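Local coordinates for protein aldo-keto Reductase, OXIDOREDUCTASE (Salmonella typhimurium, PDB 5T79) that probably works as an NADPH-dependent aldo-keto reductase that can reduce 3-hydroxybutanal to 1,3-butanediol, at residues V132-H137 and C189-P194; V216-F221 and N290-L295; N8-M13 and R51-G56. All blocks are in the same frame, centred on the assembly; numbering follows the deposited sequence.

Contact 1: V132-H137 and C189-P194; sequences VDIFYH and CLIHQP. With NDP (NADPH dihydro-nicotinamide-adenine-dinucleotide phosphate), chain E.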
# COMPACT_ATOMS: atom_id res chain seq x y z
N VAL A 132 12.30 -6.22 -8.22
CA VAL A 132 11.23 -5.34 -7.72
C VAL A 132 11.94 -4.23 -6.96
O VAL A 132 13.07 -4.43 -6.49
CB VAL A 132 10.15 -6.05 -6.86
CG1 VAL A 132 9.32 -7.01 -7.72
CG2 VAL A 132 10.76 -6.76 -5.64
N ASP A 133 11.30 -3.07 -6.81
CA ASP A 133 11.89 -1.98 -6.02
C ASP A 133 11.79 -2.30 -4.54
O ASP A 133 12.67 -1.94 -3.78
CB ASP A 133 11.18 -0.65 -6.32
CG ASP A 133 11.40 -0.28 -7.76
OD1 ASP A 133 12.46 0.28 -8.07
OD2 ASP A 133 10.55 -0.67 -8.61
N ILE A 134 10.67 -2.93 -4.14
CA ILE A 134 10.47 -3.30 -2.74
C ILE A 134 9.91 -4.70 -2.64
O ILE A 134 8.88 -4.99 -3.27
CB ILE A 134 9.51 -2.33 -1.95
CG1 ILE A 134 9.82 -0.83 -2.22
CG2 ILE A 134 9.57 -2.65 -0.44
CD1 ILE A 134 8.69 0.16 -1.65
N PHE A 135 10.55 -5.55 -1.82
CA PHE A 135 10.00 -6.88 -1.57
C PHE A 135 9.59 -6.96 -0.11
O PHE A 135 10.41 -6.71 0.75
CB PHE A 135 10.99 -8.01 -1.95
CG PHE A 135 10.44 -9.41 -1.77
CD1 PHE A 135 9.26 -9.80 -2.42
CD2 PHE A 135 11.08 -10.33 -0.95
CE1 PHE A 135 8.75 -11.10 -2.25
CE2 PHE A 135 10.56 -11.62 -0.78
CZ PHE A 135 9.43 -12.01 -1.46
N TYR A 136 8.34 -7.39 0.18
CA TYR A 136 7.89 -7.47 1.56
C TYR A 136 7.74 -8.86 2.09
O TYR A 136 7.30 -9.73 1.35
CB TYR A 136 6.46 -6.88 1.68
CG TYR A 136 6.31 -5.38 1.60
CD1 TYR A 136 6.14 -4.74 0.37
CD2 TYR A 136 6.19 -4.61 2.75
CE1 TYR A 136 5.85 -3.37 0.30
CE2 TYR A 136 5.91 -3.25 2.69
CZ TYR A 136 5.73 -2.63 1.47
OH TYR A 136 5.43 -1.29 1.43
N HIS A 137 7.94 -9.03 3.41
CA HIS A 137 7.41 -10.19 4.12
C HIS A 137 5.98 -9.74 4.43
O HIS A 137 5.80 -8.72 5.10
CB HIS A 137 8.20 -10.58 5.37
CG HIS A 137 7.68 -11.85 5.98
ND1 HIS A 137 7.70 -12.06 7.35
CD2 HIS A 137 7.09 -12.92 5.38
CE1 HIS A 137 7.20 -13.27 7.54
NE2 HIS A 137 6.78 -13.82 6.39
N CYS A 189 15.58 -1.95 6.86
CA CYS A 189 14.17 -2.01 6.48
C CYS A 189 13.74 -0.67 5.90
O CYS A 189 13.87 0.34 6.57
CB CYS A 189 13.32 -2.37 7.69
SG CYS A 189 11.58 -2.64 7.29
N LEU A 190 13.23 -0.65 4.67
CA LEU A 190 12.81 0.63 4.09
C LEU A 190 11.48 1.11 4.66
O LEU A 190 11.29 2.31 4.89
CB LEU A 190 12.67 0.51 2.54
CG LEU A 190 12.15 1.78 1.81
CD1 LEU A 190 13.19 2.89 1.83
CD2 LEU A 190 11.74 1.50 0.35
N ILE A 191 10.53 0.16 4.82
CA ILE A 191 9.14 0.52 5.04
C ILE A 191 8.35 -0.56 5.78
O ILE A 191 8.67 -1.74 5.73
CB ILE A 191 8.52 0.79 3.61
CG1 ILE A 191 7.12 1.50 3.67
CG2 ILE A 191 8.49 -0.49 2.70
CD1 ILE A 191 6.71 2.14 2.31
N HIS A 192 7.25 -0.11 6.39
CA HIS A 192 6.26 -0.94 7.04
C HIS A 192 4.93 -0.63 6.40
O HIS A 192 4.59 0.54 6.23
CB HIS A 192 6.22 -0.65 8.55
CG HIS A 192 5.36 -1.60 9.34
ND1 HIS A 192 4.01 -1.79 9.05
CD2 HIS A 192 5.67 -2.35 10.42
CE1 HIS A 192 3.55 -2.63 9.96
NE2 HIS A 192 4.51 -3.01 10.80
N GLN A 193 4.18 -1.68 6.04
CA GLN A 193 2.86 -1.52 5.48
C GLN A 193 1.82 -2.05 6.48
O GLN A 193 1.51 -3.25 6.47
CB GLN A 193 2.74 -2.22 4.13
CG GLN A 193 1.36 -2.04 3.49
CD GLN A 193 1.28 -2.57 2.08
OE1 GLN A 193 0.37 -3.31 1.76
NE2 GLN A 193 2.22 -2.21 1.21
N PRO A 194 1.25 -1.15 7.31
CA PRO A 194 0.18 -1.56 8.23
C PRO A 194 -1.20 -1.18 7.72
O PRO A 194 -1.35 -0.23 6.93
CB PRO A 194 0.48 -0.72 9.47
CG PRO A 194 1.04 0.61 8.90
CD PRO A 194 1.60 0.27 7.50
PA NDP E . -9.30 1.25 -0.03
O1A NDP E . -8.71 2.51 -0.59
O2A NDP E . -9.54 1.00 1.39
O5B NDP E . -10.70 0.89 -0.74
C5B NDP E . -10.60 0.65 -2.15
C4B NDP E . -11.95 0.31 -2.74
O4B NDP E . -12.93 1.25 -2.26
C3B NDP E . -11.98 0.38 -4.26
O3B NDP E . -11.72 -0.90 -4.83
C2B NDP E . -13.39 0.90 -4.56
O2B NDP E . -14.34 -0.18 -4.64
C1B NDP E . -13.70 1.76 -3.33
N9A NDP E . -13.39 3.18 -3.48
C8A NDP E . -12.16 3.77 -3.50
N7A NDP E . -12.20 5.08 -3.65
C5A NDP E . -13.55 5.36 -3.74
C6A NDP E . -14.26 6.56 -3.96
N6A NDP E . -13.69 7.76 -4.00
N1A NDP E . -15.61 6.47 -4.08
C2A NDP E . -16.20 5.28 -3.94
N3A NDP E . -15.64 4.09 -3.70
C4A NDP E . -14.30 4.20 -3.63
O3 NDP E . -8.17 0.25 -0.53
PN NDP E . -8.10 -1.32 -0.23
O1N NDP E . -8.62 -1.84 -1.52
O2N NDP E . -8.77 -1.72 1.07
O5D NDP E . -6.56 -1.78 0.03
C5D NDP E . -5.54 -0.81 -0.33
C4D NDP E . -4.32 -1.51 -0.90
O4D NDP E . -3.53 -2.04 0.18
C3D NDP E . -4.58 -2.69 -1.82
O3D NDP E . -4.88 -2.25 -3.13
C2D NDP E . -3.29 -3.52 -1.66
O2D NDP E . -2.21 -3.23 -2.54
C1D NDP E . -2.91 -3.25 -0.20
N1N NDP E . -3.39 -4.28 0.74
C2N NDP E . -2.42 -4.94 1.48
C3N NDP E . -2.72 -5.90 2.38
C7N NDP E . -1.66 -6.35 3.34
O7N NDP E . -1.98 -7.28 4.10
N7N NDP E . -0.43 -5.82 3.35
C4N NDP E . -4.11 -6.46 2.43
C5N NDP E . -5.11 -5.54 1.81
C6N NDP E . -4.76 -4.55 1.01
P2B NDP E . -15.50 -0.43 -5.74
O1X NDP E . -15.38 -1.66 -6.56
O2X NDP E . -16.74 -0.42 -4.86
O3X NDP E . -15.52 0.85 -6.56

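Contact 2: V216-F221 and N290-L295; sequences VGSIAF and NVTSVL. With NDP (NADPH dihydro-nicotinamide-adenine-dinucleotide phosphate), chain E.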
# COMPACT_ATOMS: atom_id res chain seq x y z
N VAL A 216 12.17 4.41 9.60
CA VAL A 216 11.48 3.50 8.67
C VAL A 216 10.19 4.20 8.20
O VAL A 216 9.47 4.79 9.00
CB VAL A 216 11.21 2.11 9.31
CG1 VAL A 216 10.41 1.19 8.37
CG2 VAL A 216 12.53 1.43 9.71
N GLY A 217 9.91 4.11 6.90
CA GLY A 217 8.71 4.71 6.33
C GLY A 217 7.48 3.88 6.62
O GLY A 217 7.58 2.76 7.16
N SER A 218 6.33 4.38 6.16
CA SER A 218 5.07 3.68 6.35
C SER A 218 4.10 3.99 5.24
O SER A 218 3.99 5.14 4.80
CB SER A 218 4.46 4.02 7.71
OG SER A 218 4.37 5.43 7.86
N ILE A 219 3.32 2.98 4.85
CA ILE A 219 2.32 3.13 3.80
C ILE A 219 1.02 2.48 4.31
O ILE A 219 0.97 1.28 4.55
CB ILE A 219 2.83 2.58 2.43
CG1 ILE A 219 1.78 2.79 1.31
CG2 ILE A 219 3.31 1.08 2.49
CD1 ILE A 219 2.32 2.65 -0.09
N ALA A 220 -0.02 3.30 4.51
CA ALA A 220 -1.29 2.84 5.07
C ALA A 220 -2.14 2.08 4.07
O ALA A 220 -2.55 2.64 3.06
CB ALA A 220 -2.08 4.03 5.62
N PHE A 221 -2.44 0.81 4.37
CA PHE A 221 -3.29 0.06 3.48
C PHE A 221 -4.71 0.05 4.06
O PHE A 221 -4.89 0.29 5.26
CB PHE A 221 -2.73 -1.31 3.15
CG PHE A 221 -2.99 -2.42 4.10
CD1 PHE A 221 -4.18 -3.14 4.06
CD2 PHE A 221 -1.99 -2.85 4.97
CE1 PHE A 221 -4.41 -4.19 4.94
CE2 PHE A 221 -2.20 -3.94 5.82
CZ PHE A 221 -3.40 -4.61 5.79
N ASN A 290 3.36 11.60 9.95
CA ASN A 290 4.13 10.47 10.47
C ASN A 290 3.73 9.16 9.74
O ASN A 290 3.94 8.06 10.25
CB ASN A 290 3.98 10.35 12.00
CG ASN A 290 2.60 10.04 12.53
OD1 ASN A 290 1.60 10.07 11.83
ND2 ASN A 290 2.52 9.81 13.83
N VAL A 291 3.15 9.32 8.54
CA VAL A 291 2.80 8.24 7.59
C VAL A 291 3.32 8.72 6.24
O VAL A 291 3.08 9.88 5.89
CB VAL A 291 1.29 7.87 7.56
CG1 VAL A 291 1.00 6.87 6.45
CG2 VAL A 291 0.83 7.32 8.92
N THR A 292 4.08 7.90 5.52
CA THR A 292 4.67 8.36 4.25
C THR A 292 3.64 8.47 3.16
O THR A 292 3.63 9.45 2.41
CB THR A 292 5.77 7.40 3.73
OG1 THR A 292 6.57 6.97 4.82
CG2 THR A 292 6.62 8.02 2.60
N SER A 293 2.84 7.42 2.98
CA SER A 293 1.92 7.37 1.85
C SER A 293 0.61 6.65 2.22
O SER A 293 0.57 5.88 3.18
CB SER A 293 2.60 6.62 0.70
OG SER A 293 1.84 6.65 -0.51
N VAL A 294 -0.46 6.91 1.46
CA VAL A 294 -1.76 6.27 1.61
C VAL A 294 -1.97 5.38 0.37
O VAL A 294 -1.79 5.84 -0.76
CB VAL A 294 -2.87 7.33 1.86
CG1 VAL A 294 -3.32 8.05 0.59
CG2 VAL A 294 -4.03 6.74 2.61
N LEU A 295 -2.19 4.07 0.58
CA LEU A 295 -2.29 3.10 -0.51
C LEU A 295 -3.75 2.85 -0.83
O LEU A 295 -4.43 2.17 -0.07
CB LEU A 295 -1.54 1.81 -0.09
CG LEU A 295 -1.42 0.67 -1.08
CD1 LEU A 295 -0.76 1.11 -2.39
CD2 LEU A 295 -0.63 -0.48 -0.46
PA NDP E . -9.30 1.25 -0.03
O1A NDP E . -8.71 2.51 -0.59
O2A NDP E . -9.54 1.00 1.39
O5B NDP E . -10.70 0.89 -0.74
C5B NDP E . -10.60 0.65 -2.15
C4B NDP E . -11.95 0.31 -2.74
O4B NDP E . -12.93 1.25 -2.26
C3B NDP E . -11.98 0.38 -4.26
O3B NDP E . -11.72 -0.90 -4.83
C2B NDP E . -13.39 0.90 -4.56
O2B NDP E . -14.34 -0.18 -4.64
C1B NDP E . -13.70 1.76 -3.33
N9A NDP E . -13.39 3.18 -3.48
C8A NDP E . -12.16 3.77 -3.50
N7A NDP E . -12.20 5.08 -3.65
C5A NDP E . -13.55 5.36 -3.74
C6A NDP E . -14.26 6.56 -3.96
N6A NDP E . -13.69 7.76 -4.00
N1A NDP E . -15.61 6.47 -4.08
C2A NDP E . -16.20 5.28 -3.94
N3A NDP E . -15.64 4.09 -3.70
C4A NDP E . -14.30 4.20 -3.63
O3 NDP E . -8.17 0.25 -0.53
PN NDP E . -8.10 -1.32 -0.23
O1N NDP E . -8.62 -1.84 -1.52
O2N NDP E . -8.77 -1.72 1.07
O5D NDP E . -6.56 -1.78 0.03
C5D NDP E . -5.54 -0.81 -0.33
C4D NDP E . -4.32 -1.51 -0.90
O4D NDP E . -3.53 -2.04 0.18
C3D NDP E . -4.58 -2.69 -1.82
O3D NDP E . -4.88 -2.25 -3.13
C2D NDP E . -3.29 -3.52 -1.66
O2D NDP E . -2.21 -3.23 -2.54
C1D NDP E . -2.91 -3.25 -0.20
N1N NDP E . -3.39 -4.28 0.74
C2N NDP E . -2.42 -4.94 1.48
C3N NDP E . -2.72 -5.90 2.38
C7N NDP E . -1.66 -6.35 3.34
O7N NDP E . -1.98 -7.28 4.10
N7N NDP E . -0.43 -5.82 3.35
C4N NDP E . -4.11 -6.46 2.43
C5N NDP E . -5.11 -5.54 1.81
C6N NDP E . -4.76 -4.55 1.01
P2B NDP E . -15.50 -0.43 -5.74
O1X NDP E . -15.38 -1.66 -6.56
O2X NDP E . -16.74 -0.42 -4.86
O3X NDP E . -15.52 0.85 -6.56

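Contact 3: N8-M13 and R51-G56; sequences NRYHTM and RAFDLG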
# COMPACT_ATOMS: atom_id res chain seq x y z
N ASN A 8 2.91 16.84 -17.33
CA ASN A 8 2.79 17.59 -16.07
C ASN A 8 2.54 16.68 -14.86
O ASN A 8 2.18 17.18 -13.79
CB ASN A 8 1.67 18.63 -16.18
CG ASN A 8 1.79 19.53 -17.39
OD1 ASN A 8 2.84 20.11 -17.67
ND2 ASN A 8 0.70 19.65 -18.14
N ARG A 9 2.80 15.36 -15.01
CA ARG A 9 2.52 14.39 -13.94
C ARG A 9 3.28 14.69 -12.64
O ARG A 9 2.75 14.38 -11.57
CB ARG A 9 2.81 12.94 -14.39
CG ARG A 9 4.28 12.59 -14.70
CD ARG A 9 4.34 11.29 -15.50
NE ARG A 9 5.69 10.92 -15.94
CZ ARG A 9 6.31 11.42 -17.00
NH1 ARG A 9 5.73 12.36 -17.74
NH2 ARG A 9 7.52 10.99 -17.33
N TYR A 10 4.48 15.29 -12.71
CA TYR A 10 5.23 15.55 -11.48
C TYR A 10 4.95 16.93 -10.89
O TYR A 10 5.48 17.25 -9.83
CB TYR A 10 6.73 15.37 -11.73
CG TYR A 10 7.07 13.95 -12.14
CD1 TYR A 10 6.77 12.88 -11.31
CD2 TYR A 10 7.64 13.68 -13.38
CE1 TYR A 10 7.03 11.57 -11.69
CE2 TYR A 10 7.92 12.36 -13.78
CZ TYR A 10 7.60 11.32 -12.93
OH TYR A 10 7.86 10.01 -13.25
N HIS A 11 4.09 17.73 -11.54
CA HIS A 11 3.85 19.10 -11.08
C HIS A 11 2.94 19.20 -9.86
O HIS A 11 3.21 20.02 -8.99
CB HIS A 11 3.32 19.98 -12.23
CG HIS A 11 4.27 20.12 -13.39
ND1 HIS A 11 3.88 20.77 -14.56
CD2 HIS A 11 5.54 19.69 -13.54
CE1 HIS A 11 4.93 20.71 -15.36
NE2 HIS A 11 5.95 20.06 -14.80
N THR A 12 1.87 18.41 -9.80
CA THR A 12 0.90 18.52 -8.69
C THR A 12 1.21 17.53 -7.55
O THR A 12 1.22 17.95 -6.38
CB THR A 12 -0.54 18.33 -9.21
OG1 THR A 12 -0.80 19.30 -10.22
CG2 THR A 12 -1.60 18.47 -8.10
N MET A 13 1.44 16.22 -7.87
CA MET A 13 1.68 15.20 -6.84
C MET A 13 2.76 15.65 -5.84
O MET A 13 3.74 16.29 -6.23
CB MET A 13 2.06 13.87 -7.48
CG MET A 13 2.19 12.67 -6.48
SD MET A 13 0.83 12.39 -5.29
CE MET A 13 -0.55 12.06 -6.46
N ARG A 51 -4.01 6.32 -15.77
CA ARG A 51 -4.51 7.54 -15.10
C ARG A 51 -3.66 7.84 -13.84
O ARG A 51 -3.31 9.01 -13.60
CB ARG A 51 -5.99 7.42 -14.73
CG ARG A 51 -6.62 8.77 -14.24
CD ARG A 51 -6.58 9.82 -15.35
NE ARG A 51 -7.20 11.08 -14.96
CZ ARG A 51 -6.63 12.28 -15.08
NH1 ARG A 51 -5.39 12.39 -15.55
NH2 ARG A 51 -7.29 13.37 -14.73
N ALA A 52 -3.30 6.78 -13.09
CA ALA A 52 -2.49 6.93 -11.88
C ALA A 52 -1.13 7.59 -12.21
O ALA A 52 -0.80 8.61 -11.60
CB ALA A 52 -2.27 5.58 -11.21
N PHE A 53 -0.38 7.04 -13.19
CA PHE A 53 0.94 7.59 -13.55
C PHE A 53 0.81 9.00 -14.12
O PHE A 53 1.64 9.84 -13.79
CB PHE A 53 1.68 6.67 -14.53
CG PHE A 53 3.14 7.01 -14.74
CD1 PHE A 53 4.00 7.20 -13.66
CD2 PHE A 53 3.67 7.08 -16.02
CE1 PHE A 53 5.36 7.49 -13.87
CE2 PHE A 53 5.03 7.38 -16.23
CZ PHE A 53 5.86 7.56 -15.15
N ASP A 54 -0.26 9.28 -14.92
CA ASP A 54 -0.52 10.64 -15.45
C ASP A 54 -0.76 11.66 -14.32
O ASP A 54 -0.49 12.85 -14.51
CB ASP A 54 -1.73 10.65 -16.41
CG ASP A 54 -1.45 10.04 -17.79
OD1 ASP A 54 -0.27 9.76 -18.09
OD2 ASP A 54 -2.42 9.84 -18.55
N LEU A 55 -1.26 11.20 -13.16
CA LEU A 55 -1.48 12.09 -12.00
C LEU A 55 -0.28 12.09 -11.03
O LEU A 55 -0.36 12.68 -9.95
CB LEU A 55 -2.78 11.68 -11.27
CG LEU A 55 -4.07 11.97 -12.05
CD1 LEU A 55 -5.29 11.28 -11.39
CD2 LEU A 55 -4.30 13.47 -12.18
N GLY A 56 0.82 11.45 -11.43
CA GLY A 56 2.05 11.42 -10.64
C GLY A 56 2.20 10.29 -9.65
O GLY A 56 3.14 10.28 -8.85

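Contact 1: V132-H137 and C189-P194
Tyr136 and Gln193 meet inside the barrel, the side chains pointing inward from two strands that are not neighbours in the wall. The phenol lies across the glutamine chain at about a right angle: Tyr136 CE2 rests on Gln193 CB at 3.6 Å, and Gln193 NE2 comes within 3.3 Å of Tyr136 OH, with ring and amide planes 68° apart. Beyond CB the glutamine runs extended, CG anti to the backbone N (chi1 -178°), a reach that carries its amide past the tyrosine to the cofactor. There NDP N7N donates to Gln193 OE1 over 3.1 Å in a nearly straight bond of 169°, while Gln193 NE2 gives a hydrogen bond to Asp61 OD1. An amide suits this place because it can accept from the nicotinamide carboxamide and donate to a carboxylate at once, and the two bonds together fix its rotation. This is the interior of the (beta/alpha)8 TIM barrel of the aldo-keto reductases. Strand 162-168 lies between strands 134-137 and 191-193 in the wall, so they touch through side chains, their axes 8.9 Å apart. Toward the N-terminal ends of the two strands the contact is aliphatic. Ile191 turns CG2 to the phenol end of Tyr136, 3.7 Å from CZ, and the same methyl meets Ile134 CG2. Beta-branched Ile134 suits the extended backbone and offers its two branches to different neighbours. With CG1 beside its own backbone N, its CD1 comes to 3.9 Å from Leu190 CD2, and the two side chains cross at about a right angle.

Contact 2: V216-F221 and N290-L295
Leu295 lies against both Ile219 and the cofactor, and its carbons divide between Ile219 and the nicotinamide ribose. Its CB packs on Ile219 CG1 at 3.7 Å. CG, anti to the backbone N (chi1 -177°), moves on to the ribose, 3.6 Å from NDP C4D. At the tip the branches part: CD2 sits 3.4 Å from NDP O4D and also nears Phe221 CB, whereas CD1 turns back to Ile219 CD1. Leucine's fork thus serves the barrel interior and the sugar together. Strands 217-220 and 293-295 are parallel neighbours in the TIM barrel, joined by Ala220 N to Ser293 O (3.0 Å) and Leu295 N to Ala220 O (2.9 Å). Towards their N-terminal ends Thr292 extends the pairing with its side chain, OG1 accepting from Ser218 N at 2.9 Å and 173°; Ser218 O receives Ser293 N in the carbonyl plane. Ala220 CB, on the face away from Ile219, lies loosely near Val291 CG1 and Val294 CG2. At the other end Phe221, its CG between the backbone N and carbonyl carbon (chi1 84°), lays one ring face against the nicotinamide, NDP C3N standing 3.4 Å above its centre: a flat aromatic suited to a flat ring.

Contact 3: N8-M13 and R51-G56
Arg9 lies over the ring of Phe53, its chain and the aromatic side chain crossing at a slant. Arg9 CD stands over the ring face, 4.0 Å from the centroid and 11° off the normal, a CH-pi contact. One atom further, Arg9 NE comes to 3.5 Å from Phe53 CZ, with guanidinium and ring planes 53° apart, so the two flat groups are inclined and not stacked. Arg9 CG sits between the backbone N and the carbonyl carbon (chi1 65°), and from there the chain runs extended to NE over the phenylalanine. Arginine suits a partly exposed edge like this: its methylenes cover an aromatic face while its charged end goes on to a salt bridge with Glu91. Tyr10 covers a second side of the Arg9 chain, about at right angles to Phe53, with Arg9 CG 3.7 Å above the centre of its ring; its OH, hydrogen-bonded to the same Glu91, approaches Phe53 CE1 at 3.6 Å. Gly56 lies against the backbone of Arg9, its CA 3.2 Å from Arg9 O. It is the C-prime residue of a Schellman motif that ends the helix, and glycine suits the place, since its backbone takes a positive phi and lies close against Arg9 O and Met13 CB. Met13, bent at chi2 and chi3, curls round this turn, CG 3.5 Å from Gly56 O and CE equally near Leu55 O. The short, weakly bonded helical turn about 9-12 is thereby laid against the C-terminal end of helix 42-54, with Met13 and Leu55 both reaching helix 301-308, Met13 also touching Pro26 of strand 24-31, and Ala52 packing on Leu30 of that strand.

From the N terminus, contact 3 comes first: the end of helix 42-54 comes back against residues 8-13, closing a loop that includes strands 15-17 and 24-31. The chain then builds the barrel through strands 59-61 and 93-98 before contact 1 joins 132-137 to 189-194 across the intervening strand 162-168. Contact 2 follows, pairing 216-221 with 290-295 over a long excursion that holds helices 257-272 and 277-285 but no strand. The three loops run in series, neither nesting nor crossing. Contacts 1 and 2 adjoin, since strands 191-193 and 217-220 are sheet neighbours, with Pro194 O 3.0 Å from Phe221 N, and both touch NADPH. Contact 3 lies apart, its centre about 19 Å from that of contact 2.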